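Local coordinates for conserved hypothetical protein (Deinococcus radiodurans, PDB 2A1V) that is of unknown function but belongs to the YjbR (DUF419) family and folds as a single small alpha/beta domain, at residues T33-V38 against Y47-I52; P76-P81 against T94-V99; G110-V115 against G129-L134. All coordinates share one frame; numbering follows the deposited sequence.

Overall arrangement
The three contacts follow one another along the chain without nesting or crossing. Contact 1 closes the hairpin of strands 33-38 and 43-51, in the part of the sheet that helix 10-17 packs against. Farther on, contact 2 brings the turn after helix 65-74 and the start of edge strand 79-81 to the loop that leaves strand 90-94, about 17 Å from contact 1 between centres. Contact 3 closes last, laying the segment after helix 122-128 back over helix 101-119. That helix meets the hairpin directly, Tyr112 and Val115 packing on Val38 and Tyr47. Contacts 2 and 3 lie on opposite sides of the chain's centre.

Contact 1. Residues T33-V38 against Y47-I52; sequences TLVFKV and YALTDI
Strands 33-38 and 47-51 run antiparallel at 167°, Leu34 pairing with Thr50 and Phe36 with Ala48 through backbone hydrogen bonds, while Thr33-Asp51 and Val35-Leu49 form non-hydrogen-bonded pairs. Phe36 is gripped twice, its N giving a nearly straight bond to Ala48 O (2.9 Å) and its O accepting from Tyr47 N (2.9 Å). On the face carrying Leu34 and Phe36, the Tyr47 ring lies beneath Phe36 CB, a CH-pi contact with CB 3.9 Å from the ring centroid and 27° off its normal. Tyr47 CG sits between its own backbone N and carbonyl carbon (chi1 71°), which folds the ring back across the neighbouring strand; Val38 N meets the ring edge, and Val38 CG1 packs on Tyr47 CD2 at 4.0 Å. Tyr47 OH and Ser23 OG are hydrogen-bonded to each other. Alongside, Phe36 CD1 rests on Ala48 CB, and Leu34 CB touches Ile52 CG2 at 3.8 Å. The other face is joined more loosely, Val35 CG2 standing 4.3 Å from Leu49 CG. Helix 10-17 covers Leu34, Phe36 and Thr50. With Tyr47 and Ala48 both opposite Phe36, the pairing is a classic beta bulge within an antiparallel hairpin.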
# COMPACT_ATOMS: atom_id res chain seq x y z
N THR A 33 -11.01 9.98 -0.12
CA THR A 33 -9.93 9.06 0.26
C THR A 33 -10.38 7.56 0.31
O THR A 33 -11.08 7.08 1.20
CB THR A 33 -9.25 9.53 1.57
OG1 THR A 33 -8.85 10.92 1.46
CG2 THR A 33 -7.97 8.66 1.85
N LEU A 34 -9.97 6.85 -0.72
CA LEU A 34 -10.07 5.40 -0.79
C LEU A 34 -9.01 4.74 0.12
O LEU A 34 -7.81 5.02 0.04
CB LEU A 34 -9.86 4.96 -2.23
CG LEU A 34 -10.02 3.47 -2.56
CD1 LEU A 34 -11.44 2.88 -2.23
CD2 LEU A 34 -9.68 3.29 -4.03
N VAL A 35 -9.50 3.86 0.99
CA VAL A 35 -8.68 3.16 1.97
C VAL A 35 -8.79 1.64 1.76
O VAL A 35 -9.87 1.08 1.67
CB VAL A 35 -9.09 3.55 3.40
CG1 VAL A 35 -8.13 2.95 4.42
CG2 VAL A 35 -9.12 5.08 3.57
N PHE A 36 -7.64 1.02 1.62
CA PHE A 36 -7.53 -0.44 1.54
C PHE A 36 -7.13 -0.95 2.90
O PHE A 36 -6.13 -0.50 3.50
CB PHE A 36 -6.52 -0.88 0.49
CG PHE A 36 -6.81 -0.37 -0.88
CD1 PHE A 36 -6.32 0.86 -1.30
CD2 PHE A 36 -7.56 -1.14 -1.77
CE1 PHE A 36 -6.58 1.35 -2.58
CE2 PHE A 36 -7.81 -0.69 -3.07
CZ PHE A 36 -7.33 0.56 -3.47
N LYS A 37 -7.93 -1.88 3.41
CA LYS A 37 -7.73 -2.46 4.73
C LYS A 37 -7.68 -3.98 4.57
O LYS A 37 -8.24 -4.54 3.61
CB LYS A 37 -8.86 -2.02 5.68
CG LYS A 37 -8.84 -0.53 6.05
CD LYS A 37 -10.03 -0.11 6.95
CE LYS A 37 -9.83 1.25 7.63
NZ LYS A 37 -11.00 1.76 8.48
N VAL A 38 -6.96 -4.63 5.47
CA VAL A 38 -6.87 -6.07 5.50
C VAL A 38 -7.33 -6.60 6.87
O VAL A 38 -7.02 -6.02 7.93
CB VAL A 38 -5.41 -6.55 5.17
CG1 VAL A 38 -4.39 -5.93 6.11
CG2 VAL A 38 -5.27 -8.04 5.24
N TYR A 47 -3.65 -0.43 4.94
CA TYR A 47 -2.33 -0.63 4.39
C TYR A 47 -2.03 0.24 3.16
O TYR A 47 -0.89 0.25 2.71
CB TYR A 47 -2.10 -2.13 4.07
CG TYR A 47 -2.88 -2.68 2.91
CD1 TYR A 47 -2.41 -2.56 1.60
CD2 TYR A 47 -4.13 -3.31 3.11
CE1 TYR A 47 -3.16 -3.06 0.53
CE2 TYR A 47 -4.87 -3.79 2.05
CZ TYR A 47 -4.37 -3.68 0.76
OH TYR A 47 -5.10 -4.18 -0.30
N ALA A 48 -3.04 0.88 2.58
CA ALA A 48 -2.81 1.83 1.48
C ALA A 48 -3.97 2.82 1.42
O ALA A 48 -5.09 2.48 1.78
CB ALA A 48 -2.68 1.13 0.21
N LEU A 49 -3.69 4.06 1.02
CA LEU A 49 -4.74 5.06 0.87
C LEU A 49 -4.42 5.98 -0.32
O LEU A 49 -3.23 6.29 -0.59
CB LEU A 49 -4.85 5.98 2.10
CG LEU A 49 -4.86 5.58 3.55
CD1 LEU A 49 -3.51 4.95 4.00
CD2 LEU A 49 -5.18 6.89 4.32
N THR A 50 -5.45 6.46 -0.99
CA THR A 50 -5.25 7.50 -2.01
C THR A 50 -6.50 8.35 -2.16
O THR A 50 -7.60 7.85 -1.99
CB THR A 50 -4.85 6.89 -3.42
OG1 THR A 50 -4.33 7.92 -4.31
CG2 THR A 50 -6.03 6.17 -4.03
N ASP A 51 -6.32 9.63 -2.51
CA ASP A 51 -7.42 10.56 -2.71
C ASP A 51 -7.70 10.55 -4.21
O ASP A 51 -6.89 11.04 -5.04
CB ASP A 51 -7.07 11.94 -2.17
CG ASP A 51 -8.16 12.97 -2.42
OD1 ASP A 51 -9.21 12.69 -3.07
OD2 ASP A 51 -7.92 14.11 -1.96
N ILE A 52 -8.83 9.95 -4.56
CA ILE A 52 -9.17 9.63 -5.95
C ILE A 52 -9.56 10.81 -6.79
O ILE A 52 -9.64 10.68 -8.00
CB ILE A 52 -10.23 8.49 -6.07
CG1 ILE A 52 -11.65 8.93 -5.68
CG2 ILE A 52 -9.79 7.26 -5.29
CD1 ILE A 52 -12.74 7.96 -6.28

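Contact 2. Residues P76-P81 against T94-V99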
# COMPACT_ATOMS: atom_id res chain seq x y z
N PRO A 76 13.41 12.10 -3.96
CA PRO A 76 12.99 13.21 -3.05
C PRO A 76 11.87 14.07 -3.61
O PRO A 76 11.08 14.67 -2.86
CB PRO A 76 14.26 14.03 -2.89
CG PRO A 76 15.13 13.65 -4.09
CD PRO A 76 14.77 12.28 -4.49
N GLN A 77 11.79 14.15 -4.93
CA GLN A 77 10.72 14.92 -5.54
C GLN A 77 9.39 14.15 -5.59
O GLN A 77 8.39 14.76 -5.84
CB GLN A 77 11.12 15.38 -6.96
CG GLN A 77 11.91 16.67 -6.94
CD GLN A 77 13.30 16.47 -6.36
OE1 GLN A 77 14.11 15.76 -6.93
NE2 GLN A 77 13.54 17.05 -5.20
N SER A 78 9.39 12.83 -5.36
CA SER A 78 8.24 11.92 -5.59
C SER A 78 7.76 11.12 -4.37
O SER A 78 6.62 10.56 -4.37
CB SER A 78 8.55 10.95 -6.72
OG SER A 78 8.63 11.62 -7.96
N ILE A 79 8.59 11.06 -3.34
CA ILE A 79 8.25 10.33 -2.12
C ILE A 79 8.46 11.21 -0.92
O ILE A 79 9.56 11.64 -0.71
CB ILE A 79 9.06 9.07 -1.97
CG1 ILE A 79 8.88 8.20 -3.24
CG2 ILE A 79 8.62 8.29 -0.64
CD1 ILE A 79 9.46 6.85 -3.11
N ALA A 80 7.38 11.48 -0.19
CA ALA A 80 7.32 12.36 0.95
C ALA A 80 6.92 11.61 2.23
O ALA A 80 6.32 10.54 2.18
CB ALA A 80 6.26 13.47 0.67
N PRO A 81 7.17 12.22 3.40
CA PRO A 81 6.66 11.64 4.64
C PRO A 81 5.12 11.49 4.54
O PRO A 81 4.49 12.29 3.87
CB PRO A 81 7.07 12.70 5.69
CG PRO A 81 8.32 13.33 5.09
CD PRO A 81 7.88 13.50 3.64
N THR A 94 3.90 10.03 -5.22
CA THR A 94 3.16 10.61 -6.35
C THR A 94 3.16 9.63 -7.51
O THR A 94 4.22 9.20 -7.98
CB THR A 94 3.79 11.97 -6.75
OG1 THR A 94 4.01 12.74 -5.57
CG2 THR A 94 2.88 12.76 -7.70
N LEU A 95 1.98 9.24 -7.98
CA LEU A 95 1.88 8.30 -9.10
C LEU A 95 1.85 9.01 -10.47
O LEU A 95 0.83 9.03 -11.21
CB LEU A 95 0.65 7.41 -8.92
CG LEU A 95 0.53 6.63 -7.61
CD1 LEU A 95 -0.71 5.77 -7.74
CD2 LEU A 95 1.76 5.80 -7.30
N ASP A 96 2.98 9.59 -10.80
CA ASP A 96 3.15 10.35 -12.05
C ASP A 96 4.15 9.71 -12.98
O ASP A 96 4.55 10.34 -13.94
CB ASP A 96 3.57 11.79 -11.75
CG ASP A 96 4.83 11.89 -10.96
OD1 ASP A 96 5.46 10.84 -10.62
OD2 ASP A 96 5.21 13.03 -10.64
N GLY A 97 4.59 8.49 -12.69
CA GLY A 97 5.50 7.82 -13.58
C GLY A 97 6.97 8.03 -13.27
O GLY A 97 7.83 7.45 -13.94
N THR A 98 7.27 8.80 -12.21
CA THR A 98 8.61 9.14 -11.83
C THR A 98 9.25 8.08 -10.96
O THR A 98 10.45 8.06 -10.82
CB THR A 98 8.66 10.52 -11.10
OG1 THR A 98 7.71 10.59 -10.01
CG2 THR A 98 8.36 11.60 -12.06
N VAL A 99 8.44 7.21 -10.35
CA VAL A 99 8.97 6.06 -9.62
C VAL A 99 8.59 4.81 -10.43
O VAL A 99 7.43 4.67 -10.84
CB VAL A 99 8.39 6.02 -8.16
CG1 VAL A 99 8.74 4.75 -7.44
CG2 VAL A 99 8.86 7.23 -7.38
O HOH W 1 5.27 14.81 -6.67
O HOH W 2 6.98 13.80 -8.67
O HOH W 3 4.61 12.40 -2.90
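Ser78 reaches into the turn 96-99, its CB lying against Val99 CG2 at 3.8 Å and its OG coming up to the hydroxyl of Thr98. Ser78 OG is modelled only 2.5 Å from Thr98 OG1, a very short hydrogen bond whose exact length is doubtful and whose proton is not settled. Thr98 holds its OG1 between its own backbone N and carbonyl carbon (chi1 51°), a rotation that turns the hydroxyl toward Ser78 and also toward Asp96 OD1, an approach likewise modelled too short for its length to be trusted. Asp96 OD1 accepts from Thr98 N at 3.2 Å, met from above the carboxylate plane, 44° out of it. The other carboxylate oxygen, Asp96 OD2, accepts a hydrogen bond from a water 2.8 Å away, which also bonds Ser78 OG, so direct and water-borne links run in parallel between the segments.

The backbone joins them at one point, where Thr94 N gives a nearly straight bond to Ser78 O (2.9 Å, 165°) lying in the carbonyl plane. A second water donates to that same Ser78 O and bonds Thr94 OG1, while a third connects Thr94 OG1 with Gln77 O. Deeper in, Ile79 CG1 approaches Val99 CG2 at 4.3 Å, and helices 65-74 and 101-119 close over these two side chains, through Leu71 and Leu104 respectively. Next to Thr94, Leu95 is the centre of an inverse gamma turn that takes the chain out of strand 90-94. The bond from Thr98 N to the Asp96 carboxylate then defines an Asx turn, which Ser78 ties to the beginning of the sheet's edge strand 79-81.

Contact 3. Residues G110-V115 against G129-L134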
# COMPACT_ATOMS: atom_id res chain seq x y z
N GLY A 110 4.30 -4.87 -0.30
CA GLY A 110 5.06 -4.84 0.94
C GLY A 110 4.30 -4.23 2.12
O GLY A 110 4.45 -4.69 3.29
N SER A 111 3.53 -3.18 1.84
CA SER A 111 2.78 -2.46 2.87
C SER A 111 1.70 -3.40 3.47
O SER A 111 1.60 -3.56 4.67
CB SER A 111 2.13 -1.19 2.28
OG SER A 111 1.36 -0.50 3.25
N TYR A 112 0.95 -4.06 2.58
CA TYR A 112 0.04 -5.17 2.93
C TYR A 112 0.70 -6.22 3.82
O TYR A 112 0.15 -6.56 4.86
CB TYR A 112 -0.53 -5.84 1.65
CG TYR A 112 -1.34 -7.10 1.86
CD1 TYR A 112 -0.71 -8.32 1.96
CD2 TYR A 112 -2.73 -7.06 2.03
CE1 TYR A 112 -1.42 -9.47 2.22
CE2 TYR A 112 -3.47 -8.20 2.25
CZ TYR A 112 -2.80 -9.41 2.34
OH TYR A 112 -3.50 -10.57 2.56
N LEU A 113 1.84 -6.76 3.40
CA LEU A 113 2.55 -7.79 4.21
C LEU A 113 2.96 -7.31 5.59
O LEU A 113 2.80 -8.02 6.61
CB LEU A 113 3.77 -8.33 3.48
CG LEU A 113 3.39 -9.31 2.38
CD1 LEU A 113 4.63 -9.53 1.41
CD2 LEU A 113 2.91 -10.64 2.99
N LEU A 114 3.48 -6.09 5.62
CA LEU A 114 3.94 -5.51 6.87
C LEU A 114 2.76 -5.40 7.80
O LEU A 114 2.84 -5.73 8.98
CB LEU A 114 4.55 -4.14 6.57
CG LEU A 114 5.07 -3.15 7.57
CD1 LEU A 114 6.07 -2.18 6.82
CD2 LEU A 114 3.94 -2.37 8.20
N VAL A 115 1.65 -4.91 7.29
CA VAL A 115 0.46 -4.80 8.11
C VAL A 115 -0.04 -6.15 8.65
O VAL A 115 -0.38 -6.25 9.81
CB VAL A 115 -0.67 -3.98 7.43
CG1 VAL A 115 -1.93 -4.05 8.25
CG2 VAL A 115 -0.23 -2.53 7.22
N GLY A 129 -6.04 -16.93 7.34
CA GLY A 129 -5.28 -17.31 6.17
C GLY A 129 -4.54 -16.15 5.52
O GLY A 129 -4.54 -16.02 4.28
N LEU A 130 -3.84 -15.33 6.30
CA LEU A 130 -2.99 -14.30 5.72
C LEU A 130 -1.63 -14.89 5.40
O LEU A 130 -1.04 -15.49 6.28
CB LEU A 130 -2.81 -13.14 6.71
CG LEU A 130 -4.11 -12.48 7.15
CD1 LEU A 130 -3.84 -11.38 8.16
CD2 LEU A 130 -4.92 -11.96 5.94
N PRO A 131 -1.11 -14.70 4.16
CA PRO A 131 0.12 -15.40 3.79
C PRO A 131 1.42 -14.76 4.30
O PRO A 131 1.47 -13.55 4.53
CB PRO A 131 0.06 -15.42 2.29
CG PRO A 131 -0.52 -14.07 1.98
CD PRO A 131 -1.60 -13.89 3.03
N ASP A 132 2.44 -15.60 4.53
CA ASP A 132 3.80 -15.14 4.91
C ASP A 132 4.45 -14.29 3.80
O ASP A 132 5.04 -13.27 4.09
CB ASP A 132 4.73 -16.34 5.23
CG ASP A 132 6.14 -15.90 5.72
OD1 ASP A 132 6.29 -15.09 6.69
OD2 ASP A 132 7.13 -16.41 5.16
N SER A 133 4.30 -14.72 2.55
CA SER A 133 4.80 -13.96 1.37
C SER A 133 3.76 -13.98 0.27
O SER A 133 2.78 -14.75 0.35
CB SER A 133 6.12 -14.56 0.82
OG SER A 133 5.95 -15.94 0.41
N LEU A 134 3.98 -13.17 -0.78
CA LEU A 134 3.08 -13.06 -1.95
C LEU A 134 3.71 -13.58 -3.28
O LEU A 134 4.88 -13.30 -3.61
CB LEU A 134 2.59 -11.61 -2.16
CG LEU A 134 1.82 -11.00 -0.99
CD1 LEU A 134 1.75 -9.44 -1.03
CD2 LEU A 134 0.44 -11.61 -0.87
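Leu113 and Leu134 reach toward each other tip to tip, Leu113 CD1 meeting Leu134 CD1 at 3.8 Å. The second branch of Leu113 points at backbone instead: its CD2 lies 3.6 Å from Pro131 O and 3.6 Å from Asp132 O, under the bend that the chain makes there. The preceding residue, Tyr112, approaches the same segment with its ring, CD1 4.0 Å from Leu134 CD1, while Pro131 CD comes to the ring edge near its plane. With CG anti to its backbone N (chi1 172°), Tyr112 brings its OH beside Pro131 CD and to 3.9 Å from Leu130 CD2. The contact has no hydrogen bonds across it and is plain apolar packing of an irregular tail segment on helix 101-119. This segment starts from a Schellman motif that ends helix 122-128, in which Gly129, with positive phi, turns the chain back toward the earlier helix. Substituting an alanine for Leu113 would probably open a gap beneath the Pro131-Asp132 carbonyls and leave Leu134 CD1 without its aliphatic mate. Farther out, Tyr112 OH is hydrogen-bonded to Pro21 O, and the ring stands edge-to-face to that of Tyr47, which probably helps to hold it against the sheet. Leu20 packs on both Tyr112 and Leu134, and Lys117 NZ, farther along helix 101-119, hydrogen-bonds Asp132 O.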